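Local coordinates for DNA damage response protein Rtt109, putative (Neosartorya fumigata, PDB 5ZB9), which acts as a histone H3 lysine acetyltransferase, probably transferring the acetyl group of acetyl-CoA to lysine side chains, at residues A[176-181]-A[233-238]; A[161-166]-A[313-318]; A[237-242]-A[318-323]. All coordinates share one frame; numbering follows the deposited sequence.

Contact 1: residues A[176-181]-A[233-238]; sequences ILREYE and PRWLNS
R234 reaches L177 because its side chain is bent twice, at chi2 (-57°) and chi3 (-51°), which curls the guanidinium round to the turn that ends helix 162-177. With chi1 at 163°, the L177 branch swings away from its own backbone N, and its methyls reach R234 and W235. The R234 guanidinium is sandwiched near its rim: L177 CG is over one face and the backbone C of E181 over the other. R234 NH2 donates to Y180 O at 3.1 Å, approaching from above the carbonyl plane. A weak bond joins R234 NH2 to L177 O at 3.2 Å. R234 NH2 also bonds A203 O of strand 202-208.

L177 CD2 comes obliquely to the indole and is 3.3 Å from W235 NE1, whose hydrogen bond goes to D174. R178 NH2 sits at the indole edge, 3.9 Å from W235 CD1. R178 NH1 rests 3.5 Å from R234 CG. The two guanidinium planes are nearly perpendicular. Salt bridges from R178 to D174 and D228 probably offset the like charges.

L177 to Y180 form a type I turn, and L177 is the last residue of the helix. An arginine next to strand 235-236 thus ties a helix C-terminal turn to the sheet, with W235 about 7 Å, side chain to side chain, from the CoA-binding R171.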
loop_
_atom_site.group_PDB
_atom_site.type_symbol
_atom_site.label_atom_id
_atom_site.label_comp_id
_atom_site.label_asym_id
_atom_site.label_seq_id
_atom_site.Cartn_x
_atom_site.Cartn_y
_atom_site.Cartn_z
ATOM N N ILE A 176 1.311 -2.880 -12.686
ATOM C CA ILE A 176 -0.053 -3.122 -12.238
ATOM C C ILE A 176 -0.977 -2.168 -12.964
ATOM O O ILE A 176 -1.996 -2.575 -13.526
ATOM C CB ILE A 176 -0.217 -2.925 -10.732
ATOM C CG1 ILE A 176 0.806 -3.760 -9.976
ATOM C CG2 ILE A 176 -1.626 -3.287 -10.305
ATOM C CD1 ILE A 176 0.636 -3.703 -8.480
ATOM N N LEU A 177 -0.591 -0.893 -12.942
ATOM C CA LEU A 177 -1.317 0.180 -13.605
ATOM C C LEU A 177 -1.611 -0.169 -15.061
ATOM O O LEU A 177 -2.724 0.014 -15.539
ATOM C CB LEU A 177 -0.510 1.486 -13.519
ATOM C CG LEU A 177 -0.848 2.656 -14.460
ATOM C CD1 LEU A 177 -2.197 3.275 -14.157
ATOM C CD2 LEU A 177 0.247 3.712 -14.406
ATOM N N ARG A 178 -0.611 -0.701 -15.753
ATOM C CA ARG A 178 -0.698 -0.853 -17.195
ATOM C C ARG A 178 -1.330 -2.166 -17.653
ATOM O O ARG A 178 -1.333 -2.471 -18.840
ATOM C CB ARG A 178 0.691 -0.688 -17.803
ATOM C CG ARG A 178 1.183 0.730 -17.650
ATOM C CD ARG A 178 2.481 0.965 -18.353
ATOM N NE ARG A 178 3.015 2.280 -18.026
ATOM C CZ ARG A 178 2.645 3.401 -18.628
ATOM N NH1 ARG A 178 1.738 3.364 -19.596
ATOM N NH2 ARG A 178 3.185 4.559 -18.264
ATOM N N GLU A 179 -1.871 -2.932 -16.713
ATOM C CA GLU A 179 -2.715 -4.068 -17.054
ATOM C C GLU A 179 -4.140 -3.592 -17.303
ATOM O O GLU A 179 -4.985 -4.353 -17.765
ATOM C CB GLU A 179 -2.692 -5.121 -15.946
ATOM C CG GLU A 179 -1.513 -6.084 -16.048
ATOM C CD GLU A 179 -1.463 -6.805 -17.392
ATOM O OE1 GLU A 179 -0.726 -6.341 -18.295
ATOM O OE2 GLU A 179 -2.163 -7.837 -17.545
ATOM N N TYR A 180 -4.396 -2.323 -16.993
ATOM C CA TYR A 180 -5.724 -1.735 -17.117
ATOM C C TYR A 180 -5.773 -0.707 -18.235
ATOM O O TYR A 180 -4.737 -0.240 -18.714
ATOM C CB TYR A 180 -6.146 -1.090 -15.801
ATOM C CG TYR A 180 -6.235 -2.069 -14.653
ATOM C CD1 TYR A 180 -5.155 -2.280 -13.807
ATOM C CD2 TYR A 180 -7.400 -2.783 -14.418
ATOM C CE1 TYR A 180 -5.236 -3.177 -12.760
ATOM C CE2 TYR A 180 -7.488 -3.679 -13.380
ATOM C CZ TYR A 180 -6.405 -3.876 -12.552
ATOM O OH TYR A 180 -6.501 -4.778 -11.509
ATOM N N GLU A 181 -6.982 -0.351 -18.647
ATOM C CA GLU A 181 -7.160 0.573 -19.761
ATOM C C GLU A 181 -6.854 2.014 -19.366
ATOM O O GLU A 181 -7.112 2.420 -18.231
ATOM C CB GLU A 181 -8.586 0.474 -20.304
ATOM C CG GLU A 181 -8.870 -0.836 -20.999
ATOM C CD GLU A 181 -7.846 -1.147 -22.076
ATOM O OE1 GLU A 181 -7.781 -0.394 -23.073
ATOM O OE2 GLU A 181 -7.098 -2.137 -21.916
ATOM N N PRO A 233 -3.033 10.259 -20.131
ATOM C CA PRO A 233 -1.869 9.994 -19.273
ATOM C C PRO A 233 -2.177 8.913 -18.242
ATOM O O PRO A 233 -3.327 8.768 -17.813
ATOM C CB PRO A 233 -1.601 11.349 -18.603
ATOM C CG PRO A 233 -2.942 12.032 -18.597
ATOM C CD PRO A 233 -3.657 11.565 -19.840
ATOM N N ARG A 234 -1.163 8.138 -17.876
ATOM C CA ARG A 234 -1.337 7.094 -16.878
ATOM C C ARG A 234 -0.773 7.550 -15.527
ATOM O O ARG A 234 -1.130 6.999 -14.485
ATOM C CB ARG A 234 -0.669 5.798 -17.336
ATOM C CG ARG A 234 -0.952 5.396 -18.788
ATOM C CD ARG A 234 -2.445 5.253 -19.095
ATOM N NE ARG A 234 -3.165 4.400 -18.148
ATOM C CZ ARG A 234 -3.171 3.074 -18.196
ATOM N NH1 ARG A 234 -2.484 2.449 -19.134
ATOM N NH2 ARG A 234 -3.854 2.370 -17.307
ATOM N N TRP A 235 0.109 8.553 -15.555
ATOM C CA TRP A 235 0.628 9.170 -14.332
ATOM C C TRP A 235 0.239 10.642 -14.256
ATOM O O TRP A 235 0.444 11.403 -15.200
ATOM C CB TRP A 235 2.147 9.020 -14.247
ATOM C CG TRP A 235 2.549 7.602 -13.996
ATOM C CD1 TRP A 235 2.747 6.631 -14.930
ATOM C CD2 TRP A 235 2.766 6.984 -12.721
ATOM N NE1 TRP A 235 3.084 5.447 -14.320
ATOM C CE2 TRP A 235 3.106 5.639 -12.964
ATOM C CE3 TRP A 235 2.715 7.441 -11.401
ATOM C CZ2 TRP A 235 3.394 4.743 -11.935
ATOM C CZ3 TRP A 235 3.002 6.546 -10.375
ATOM C CH2 TRP A 235 3.335 5.215 -10.650
ATOM N N LEU A 236 -0.332 11.033 -13.125
ATOM C CA LEU A 236 -0.762 12.409 -12.921
ATOM C C LEU A 236 -0.206 12.936 -11.617
ATOM O O LEU A 236 -0.193 12.225 -10.614
ATOM C CB LEU A 236 -2.283 12.510 -12.912
ATOM C CG LEU A 236 -2.991 12.345 -14.251
ATOM C CD1 LEU A 236 -4.490 12.373 -14.062
ATOM C CD2 LEU A 236 -2.555 13.442 -15.187
ATOM N N ASN A 237 0.249 14.184 -11.634
ATOM C CA ASN A 237 0.710 14.846 -10.423
ATOM C C ASN A 237 -0.448 15.540 -9.712
ATOM O O ASN A 237 -0.547 16.759 -9.726
ATOM C CB ASN A 237 1.823 15.849 -10.755
ATOM C CG ASN A 237 2.326 16.610 -9.530
ATOM O OD1 ASN A 237 2.763 17.756 -9.642
ATOM N ND2 ASN A 237 2.257 15.983 -8.358
ATOM N N SER A 238 -1.324 14.762 -9.091
ATOM C CA SER A 238 -2.404 15.343 -8.299
ATOM C C SER A 238 -3.028 14.324 -7.353
ATOM O O SER A 238 -2.639 13.160 -7.330
ATOM C CB SER A 238 -3.481 15.937 -9.215
ATOM O OG SER A 238 -3.895 14.994 -10.186
#

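Contact 2: residues A[161-166]-A[313-318]; sequences DDRGLI and GRLVGF
The D162 carboxylate and the R314 guanidinium lie nearly coplanar, their planes 10° apart, and meet edge to edge. R314 grips side-on: NE bonds D162 OD1 at 2.9 Å and NH2 bonds D162 OD2 at 3.0 Å. Both oxygens use their syn lone pairs, and both bonds are nearly straight. The R163 guanidinium is met over its face instead. L315 CD1 lies over its centre, 3.6 Å from R163 CZ, while R163 NH1 forms a salt bridge with E216.

D162 OD1 takes a second bond, from L315 N at 2.9 Å, which arrives from above the carboxylate plane. A water also donates to D162 OD1 and to G313 O. The carboxylate is therefore fixed in rotation, and A142 adds a bond to each partner: its N to D162 OD2, its O to R314 NH2.

One turn further along, I166 CD1 packs 3.6 Å from G317 N. An extended chi2 (164°) carries CD1 out to the G317 backbone.

D161 is the N-cap, its OD1 accepting from G164 N. The whole is a helix N-terminus, with a first-turn aspartate salt-bridged to the segment leading into strand 317-324 of the acetyltransferase sheet.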
loop_
_atom_site.group_PDB
_atom_site.type_symbol
_atom_site.label_atom_id
_atom_site.label_comp_id
_atom_site.label_asym_id
_atom_site.label_seq_id
_atom_site.Cartn_x
_atom_site.Cartn_y
_atom_site.Cartn_z
ATOM N N ASP A 161 17.590 6.389 -0.676
ATOM C CA ASP A 161 17.109 7.615 -0.047
ATOM C C ASP A 161 15.660 7.902 -0.495
ATOM O O ASP A 161 15.070 7.115 -1.243
ATOM C CB ASP A 161 18.052 8.797 -0.343
ATOM C CG ASP A 161 18.085 9.205 -1.816
ATOM O OD1 ASP A 161 17.467 8.537 -2.675
ATOM O OD2 ASP A 161 18.757 10.219 -2.113
ATOM N N ASP A 162 15.086 9.002 -0.023
ATOM C CA ASP A 162 13.694 9.325 -0.336
ATOM C C ASP A 162 13.401 9.347 -1.840
ATOM O O ASP A 162 12.433 8.734 -2.289
ATOM C CB ASP A 162 13.296 10.676 0.272
ATOM C CG ASP A 162 13.462 10.707 1.768
ATOM O OD1 ASP A 162 13.842 11.770 2.296
ATOM O OD2 ASP A 162 13.212 9.667 2.414
ATOM N N ARG A 163 14.225 10.045 -2.615
ATOM C CA ARG A 163 13.973 10.156 -4.047
ATOM C C ARG A 163 14.051 8.793 -4.719
ATOM O O ARG A 163 13.255 8.488 -5.598
ATOM C CB ARG A 163 14.953 11.133 -4.703
ATOM C CG ARG A 163 14.680 12.583 -4.360
ATOM C CD ARG A 163 15.712 13.528 -4.962
ATOM N NE ARG A 163 15.570 14.874 -4.413
ATOM C CZ ARG A 163 14.887 15.856 -5.000
ATOM N NH1 ARG A 163 14.292 15.640 -6.172
ATOM N NH2 ARG A 163 14.807 17.057 -4.422
ATOM N N GLY A 164 15.005 7.971 -4.301
ATOM C CA GLY A 164 15.138 6.637 -4.852
ATOM C C GLY A 164 13.956 5.752 -4.519
ATOM O O GLY A 164 13.514 4.955 -5.354
ATOM N N LEU A 165 13.439 5.886 -3.299
ATOM C CA LEU A 165 12.292 5.089 -2.870
ATOM C C LEU A 165 11.016 5.467 -3.620
ATOM O O LEU A 165 10.227 4.596 -3.997
ATOM C CB LEU A 165 12.070 5.231 -1.371
ATOM C CG LEU A 165 12.713 4.107 -0.571
ATOM C CD1 LEU A 165 12.640 4.395 0.919
ATOM C CD2 LEU A 165 12.052 2.781 -0.910
ATOM N N ILE A 166 10.815 6.763 -3.834
ATOM C CA ILE A 166 9.668 7.217 -4.607
ATOM C C ILE A 166 9.719 6.664 -6.043
ATOM O O ILE A 166 8.716 6.153 -6.542
ATOM C CB ILE A 166 9.577 8.757 -4.617
ATOM C CG1 ILE A 166 9.368 9.278 -3.193
ATOM C CG2 ILE A 166 8.436 9.230 -5.515
ATOM C CD1 ILE A 166 9.637 10.773 -3.035
ATOM N N GLY A 313 15.867 18.682 3.412
ATOM C CA GLY A 313 16.397 17.618 2.581
ATOM C C GLY A 313 15.597 16.331 2.568
ATOM O O GLY A 313 15.905 15.431 1.793
ATOM N N ARG A 314 14.578 16.226 3.419
ATOM C CA ARG A 314 13.717 15.044 3.419
ATOM C C ARG A 314 12.553 15.184 2.429
ATOM O O ARG A 314 12.022 16.274 2.228
ATOM C CB ARG A 314 13.172 14.771 4.825
ATOM C CG ARG A 314 14.234 14.509 5.887
ATOM C CD ARG A 314 15.203 13.404 5.473
ATOM N NE ARG A 314 14.521 12.187 5.046
ATOM C CZ ARG A 314 14.194 11.182 5.853
ATOM N NH1 ARG A 314 14.490 11.244 7.146
ATOM N NH2 ARG A 314 13.567 10.115 5.367
ATOM N N LEU A 315 12.166 14.080 1.800
ATOM C CA LEU A 315 10.957 14.064 0.983
ATOM C C LEU A 315 10.114 12.836 1.302
ATOM O O LEU A 315 10.629 11.817 1.759
ATOM C CB LEU A 315 11.291 14.078 -0.511
ATOM C CG LEU A 315 11.964 15.313 -1.118
ATOM C CD1 LEU A 315 12.317 15.063 -2.579
ATOM C CD2 LEU A 315 11.073 16.546 -0.977
ATOM N N VAL A 316 8.810 12.949 1.078
ATOM C CA VAL A 316 7.941 11.785 1.068
ATOM C C VAL A 316 7.020 11.896 -0.139
ATOM O O VAL A 316 6.559 12.983 -0.489
ATOM C CB VAL A 316 7.133 11.641 2.389
ATOM C CG1 VAL A 316 6.660 12.983 2.880
ATOM C CG2 VAL A 316 5.962 10.698 2.217
ATOM N N GLY A 317 6.798 10.779 -0.814
ATOM C CA GLY A 317 5.860 10.759 -1.918
ATOM C C GLY A 317 4.596 10.021 -1.517
ATOM O O GLY A 317 4.655 9.005 -0.821
ATOM N N PHE A 318 3.451 10.529 -1.952
ATOM C CA PHE A 318 2.191 9.853 -1.708
ATOM C C PHE A 318 1.630 9.343 -3.017
ATOM O O PHE A 318 1.498 10.088 -3.985
ATOM C CB PHE A 318 1.203 10.785 -1.013
ATOM C CG PHE A 318 1.729 11.356 0.267
ATOM C CD1 PHE A 318 1.710 10.610 1.429
ATOM C CD2 PHE A 318 2.261 12.632 0.306
ATOM C CE1 PHE A 318 2.205 11.121 2.610
ATOM C CE2 PHE A 318 2.755 13.155 1.493
ATOM C CZ PHE A 318 2.725 12.393 2.648
HETATM O O HOH W 1 15.631 13.191 0.499
#

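Contact 3: residues A[237-242]-A[318-323]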
loop_
_atom_site.group_PDB
_atom_site.type_symbol
_atom_site.label_atom_id
_atom_site.label_comp_id
_atom_site.label_asym_id
_atom_site.label_seq_id
_atom_site.Cartn_x
_atom_site.Cartn_y
_atom_site.Cartn_z
ATOM N N ASN A 237 0.249 14.184 -11.634
ATOM C CA ASN A 237 0.710 14.846 -10.423
ATOM C C ASN A 237 -0.448 15.540 -9.712
ATOM O O ASN A 237 -0.547 16.759 -9.726
ATOM C CB ASN A 237 1.823 15.849 -10.755
ATOM C CG ASN A 237 2.326 16.610 -9.530
ATOM O OD1 ASN A 237 2.763 17.756 -9.642
ATOM N ND2 ASN A 237 2.257 15.983 -8.358
ATOM N N SER A 238 -1.324 14.762 -9.091
ATOM C CA SER A 238 -2.404 15.343 -8.299
ATOM C C SER A 238 -3.028 14.324 -7.353
ATOM O O SER A 238 -2.639 13.160 -7.330
ATOM C CB SER A 238 -3.481 15.937 -9.215
ATOM O OG SER A 238 -3.895 14.994 -10.186
ATOM N N TYR A 239 -3.995 14.783 -6.566
ATOM C CA TYR A 239 -4.737 13.932 -5.655
ATOM C C TYR A 239 -6.136 13.669 -6.215
ATOM O O TYR A 239 -6.883 14.605 -6.486
ATOM C CB TYR A 239 -4.813 14.589 -4.279
ATOM C CG TYR A 239 -5.663 13.849 -3.268
ATOM C CD1 TYR A 239 -5.299 12.591 -2.814
ATOM C CD2 TYR A 239 -6.809 14.428 -2.742
ATOM C CE1 TYR A 239 -6.065 11.925 -1.882
ATOM C CE2 TYR A 239 -7.579 13.767 -1.808
ATOM C CZ TYR A 239 -7.205 12.520 -1.382
ATOM O OH TYR A 239 -7.972 11.855 -0.458
ATOM N N PRO A 240 -6.492 12.388 -6.392
ATOM C CA PRO A 240 -7.738 11.993 -7.061
ATOM C C PRO A 240 -8.964 12.204 -6.179
ATOM O O PRO A 240 -9.695 11.247 -5.918
ATOM C CB PRO A 240 -7.519 10.504 -7.339
ATOM C CG PRO A 240 -6.680 10.058 -6.170
ATOM C CD PRO A 240 -5.743 11.217 -5.897
ATOM N N LEU A 241 -9.170 13.444 -5.742
ATOM C CA LEU A 241 -10.219 13.810 -4.788
ATOM C C LEU A 241 -11.625 13.316 -5.138
ATOM O O LEU A 241 -12.310 12.737 -4.301
ATOM C CB LEU A 241 -10.252 15.328 -4.632
ATOM C CG LEU A 241 -11.412 15.892 -3.817
ATOM C CD1 LEU A 241 -11.351 15.423 -2.362
ATOM C CD2 LEU A 241 -11.396 17.397 -3.910
ATOM N N HIS A 242 -12.052 13.542 -6.374
ATOM C CA HIS A 242 -13.420 13.230 -6.761
ATOM C C HIS A 242 -13.694 11.740 -6.888
ATOM O O HIS A 242 -14.849 11.325 -6.863
ATOM C CB HIS A 242 -13.766 13.959 -8.059
ATOM C CG HIS A 242 -13.804 15.445 -7.893
ATOM N ND1 HIS A 242 -12.712 16.250 -8.140
ATOM C CD2 HIS A 242 -14.779 16.263 -7.434
ATOM C CE1 HIS A 242 -13.025 17.506 -7.871
ATOM N NE2 HIS A 242 -14.271 17.541 -7.438
ATOM N N PHE A 318 3.451 10.529 -1.952
ATOM C CA PHE A 318 2.191 9.853 -1.708
ATOM C C PHE A 318 1.630 9.343 -3.017
ATOM O O PHE A 318 1.498 10.088 -3.985
ATOM C CB PHE A 318 1.203 10.785 -1.013
ATOM C CG PHE A 318 1.729 11.356 0.267
ATOM C CD1 PHE A 318 1.710 10.610 1.429
ATOM C CD2 PHE A 318 2.261 12.632 0.306
ATOM C CE1 PHE A 318 2.205 11.121 2.610
ATOM C CE2 PHE A 318 2.755 13.155 1.493
ATOM C CZ PHE A 318 2.725 12.393 2.648
ATOM N N LEU A 319 1.305 8.059 -3.041
ATOM C CA LEU A 319 0.892 7.401 -4.266
ATOM C C LEU A 319 -0.506 6.778 -4.158
ATOM O O LEU A 319 -0.819 6.090 -3.184
ATOM C CB LEU A 319 1.921 6.342 -4.631
ATOM C CG LEU A 319 1.788 5.687 -5.992
ATOM C CD1 LEU A 319 2.008 6.745 -7.041
ATOM C CD2 LEU A 319 2.833 4.620 -6.138
ATOM N N TRP A 320 -1.346 7.039 -5.153
ATOM C CA TRP A 320 -2.649 6.398 -5.237
ATOM C C TRP A 320 -2.824 5.822 -6.630
ATOM O O TRP A 320 -2.789 6.550 -7.621
ATOM C CB TRP A 320 -3.789 7.380 -4.923
ATOM C CG TRP A 320 -3.577 8.138 -3.657
ATOM C CD1 TRP A 320 -3.931 7.748 -2.395
ATOM C CD2 TRP A 320 -2.942 9.413 -3.518
ATOM N NE1 TRP A 320 -3.562 8.705 -1.485
ATOM C CE2 TRP A 320 -2.952 9.737 -2.146
ATOM C CE3 TRP A 320 -2.368 10.313 -4.421
ATOM C CZ2 TRP A 320 -2.405 10.922 -1.653
ATOM C CZ3 TRP A 320 -1.829 11.497 -3.931
ATOM C CH2 TRP A 320 -1.852 11.789 -2.559
ATOM N N LEU A 321 -2.978 4.507 -6.705
ATOM C CA LEU A 321 -3.359 3.872 -7.947
ATOM C C LEU A 321 -4.855 3.621 -7.889
ATOM O O LEU A 321 -5.323 2.834 -7.062
ATOM C CB LEU A 321 -2.590 2.569 -8.161
ATOM C CG LEU A 321 -3.099 1.710 -9.320
ATOM C CD1 LEU A 321 -2.892 2.423 -10.661
ATOM C CD2 LEU A 321 -2.424 0.351 -9.301
ATOM N N VAL A 322 -5.613 4.310 -8.734
ATOM C CA VAL A 322 -7.069 4.176 -8.684
ATOM C C VAL A 322 -7.588 3.358 -9.863
ATOM O O VAL A 322 -7.425 3.741 -11.034
ATOM C CB VAL A 322 -7.775 5.549 -8.661
ATOM C CG1 VAL A 322 -9.285 5.373 -8.583
ATOM C CG2 VAL A 322 -7.274 6.385 -7.490
ATOM N N ILE A 323 -8.211 2.228 -9.533
ATOM C CA ILE A 323 -8.706 1.279 -10.522
ATOM C C ILE A 323 -10.231 1.318 -10.625
ATOM O O ILE A 323 -10.940 1.093 -9.643
ATOM C CB ILE A 323 -8.256 -0.158 -10.184
ATOM C CG1 ILE A 323 -6.730 -0.264 -10.264
ATOM C CG2 ILE A 323 -8.935 -1.174 -11.106
ATOM C CD1 ILE A 323 -6.162 -1.544 -9.691
#
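P240 and W320 have the nearest CA atoms, 7.8 Å apart, where a loop with an inverse gamma turn centred on P240 passes beside the extended segment 318-323 of strand 317-324. The turn is closed by a bond from L241 N to Y239 O, and P240 is the N-cap residue of helix 241-244.

The indole of W320 carries most of the contact. Y239 presents an edge to one of its faces in a T-shaped pair. The Y239 ring and the six-membered ring of W320 have centroids 4.8 Å apart and planes at 68°. The touching atom is Y239 CD1, 3.5 Å from W320 CZ2. The tyrosine chi1 of 175° turns the ring so that its CD1-CE1 edge meets the indole face.

P240 fills the next place along the strand. Its CD is 3.8 Å from W320 CE3, approaching the indole obliquely. Its CG is 3.9 Å from V322 CG2. One proline ring thus bridges two strand residues that point the same way, since W320 and V322 are two apart in an extended chain. S238 O adds a looser contact, 3.9 Å from W320 CZ3.

The polar ends bond outside the contact. Y239 OH pairs with L255 O, which holds the tyrosine at its far end. W320 NE1 pairs with the acetyl oxygen (atom OH) of the acetyllysine at position 264. F206 of strand 202-208 touches both P240 and W320.

No hydrogen bond crosses between the two segments. The contact depends on aromatic and aliphatic packing, with no charged pair between them. The bonds to L255 and to the acetyllysine fix the polar ends of the two rings without breaking into the apolar contact.

In the fold
Contacts 1 and 2 sit at the two ends of helix 162-177, their centres 20 Å apart. Both are partly buried, contact 2 with R163 and G313 exposed, and both rest on arginines: in contact 1 the arginine bonds neutral carbonyls, in contact 2 it pairs with a carboxylate. Contact 3 is buried and apolar. It shares F318 and strand 317-324 with contact 2. The L319 and L321 side chains touch the helix, whereas W320 and V322 point toward the loop of contact 3. Contacts 1 and 3 share N237 and S238 and touch directly, as at W235 CZ3 and L319 CD1, 3.5 Å apart. Contacts 1 and 2 hold the helix against the sheet; contact 3 holds the 237-242 loop on it.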